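Local coordinates for fiber protein (Human adenovirus 21, PDB 3L88), which forms the trimeric knob domain at the end of the adenovirus fiber, which binds the receptor CD46 to attach the virus to its host cell, at residues Ser51-Ser56 and Ile183-Thr188. Residues are numbered along the deposited sequence; the frame is centred on the assembly and turned at random.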
# COMPACT_ATOMS: atom_id res chain seq x y z
N SER C 51 -6.86 -10.31 -4.81
CA SER C 51 -7.18 -11.26 -3.74
C SER C 51 -7.65 -12.60 -4.32
O SER C 51 -8.20 -12.66 -5.42
CB SER C 51 -8.23 -10.68 -2.79
OG SER C 51 -9.50 -10.61 -3.41
N LEU C 52 -7.47 -13.66 -3.54
CA LEU C 52 -7.72 -15.01 -4.01
C LEU C 52 -8.64 -15.80 -3.07
O LEU C 52 -8.48 -15.76 -1.86
CB LEU C 52 -6.40 -15.76 -4.20
CG LEU C 52 -6.42 -17.19 -4.73
CD1 LEU C 52 -6.91 -17.24 -6.17
CD2 LEU C 52 -5.03 -17.81 -4.61
N VAL C 53 -9.61 -16.51 -3.65
CA VAL C 53 -10.43 -17.45 -2.90
C VAL C 53 -10.34 -18.86 -3.48
O VAL C 53 -10.51 -19.05 -4.69
CB VAL C 53 -11.91 -17.01 -2.89
CG1 VAL C 53 -12.76 -18.00 -2.10
CG2 VAL C 53 -12.04 -15.61 -2.33
N GLY C 54 -10.06 -19.85 -2.63
CA GLY C 54 -9.91 -21.23 -3.07
C GLY C 54 -11.25 -21.93 -3.26
O GLY C 54 -12.20 -21.67 -2.53
N VAL C 55 -11.32 -22.82 -4.25
CA VAL C 55 -12.58 -23.50 -4.57
C VAL C 55 -12.55 -25.00 -4.30
O VAL C 55 -13.42 -25.54 -3.63
CB VAL C 55 -13.00 -23.25 -6.03
CG1 VAL C 55 -14.20 -24.11 -6.39
CG2 VAL C 55 -13.32 -21.78 -6.24
N SER C 56 -11.54 -25.68 -4.84
CA SER C 56 -11.44 -27.12 -4.73
C SER C 56 -10.99 -27.55 -3.34
O SER C 56 -10.41 -26.76 -2.60
CB SER C 56 -10.49 -27.68 -5.79
OG SER C 56 -9.14 -27.60 -5.35
N ILE C 183 -10.02 -29.04 6.27
CA ILE C 183 -10.42 -28.26 5.11
C ILE C 183 -11.11 -26.97 5.54
O ILE C 183 -11.93 -26.97 6.46
CB ILE C 183 -11.36 -29.07 4.20
CG1 ILE C 183 -11.70 -28.28 2.94
CG2 ILE C 183 -12.62 -29.48 4.94
CD1 ILE C 183 -12.38 -29.10 1.87
N ALA C 184 -10.74 -25.87 4.90
CA ALA C 184 -11.37 -24.57 5.14
C ALA C 184 -11.13 -23.66 3.95
O ALA C 184 -10.09 -23.75 3.29
CB ALA C 184 -10.82 -23.95 6.41
N THR C 185 -12.09 -22.79 3.66
CA THR C 185 -11.99 -21.90 2.50
C THR C 185 -10.74 -21.04 2.57
O THR C 185 -10.59 -20.21 3.48
CB THR C 185 -13.22 -21.00 2.36
OG1 THR C 185 -14.40 -21.80 2.31
CG2 THR C 185 -13.13 -20.18 1.07
N LEU C 186 -9.83 -21.25 1.63
CA LEU C 186 -8.64 -20.42 1.49
C LEU C 186 -9.01 -19.04 0.96
O LEU C 186 -9.65 -18.92 -0.08
CB LEU C 186 -7.64 -21.09 0.56
CG LEU C 186 -6.29 -20.39 0.35
CD1 LEU C 186 -5.18 -21.40 0.19
CD2 LEU C 186 -6.34 -19.43 -0.84
N THR C 187 -8.62 -18.01 1.69
CA THR C 187 -8.79 -16.64 1.23
C THR C 187 -7.52 -15.84 1.51
O THR C 187 -6.89 -16.02 2.55
CB THR C 187 -9.97 -15.94 1.93
OG1 THR C 187 -9.66 -15.74 3.31
CG2 THR C 187 -11.24 -16.77 1.82
N THR C 188 -7.15 -14.96 0.59
CA THR C 188 -6.06 -14.02 0.82
C THR C 188 -6.61 -12.59 0.86
O THR C 188 -7.29 -12.15 -0.07
CB THR C 188 -4.99 -14.11 -0.29
OG1 THR C 188 -5.53 -13.64 -1.53
CG2 THR C 188 -4.50 -15.54 -0.46
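T188 meets L52 through both its backbone and its side chain. From CB, which lies 4.1 Å from L52 N, a chi1 of 68° puts OG1 between the backbone N and the carbonyl carbon, facing L52. There T188 OG1 accepts the N-H of L52 N at 2.8 Å in a bent bond of 140°, taking the bond that T188 O would accept in a regular hydrogen-bonded antiparallel pair. The same OG1 lies 3.5 Å from L52 CB. T188 N donates back to L52 O at 2.9 Å, lying in the carbonyl plane. Two residues along, G54 N reaches L186 O at 2.7 Å in a nearly straight bond, the donor tilted 20° from the carbonyl plane. Between them V53 and T187 form the non-hydrogen-bonded pair, a single bridge, and each CA-H points to a carbonyl opposite: T187 CA to L52 O, V53 CA to L186 O. V53 and T185 cross obliquely, V53 CG1 touching T185 CG2 at 3.9 Å, and this side packs against R125 and E128 of a second subunit. L52 and L186 instead share I70 of strand 67-76 in the sandwich interior, where W171 of strand 165-174 touches L52 and T188. The loop leading into strand 191-196 thus extends along strand 45-54, whose other edge pairs with strand 33-42.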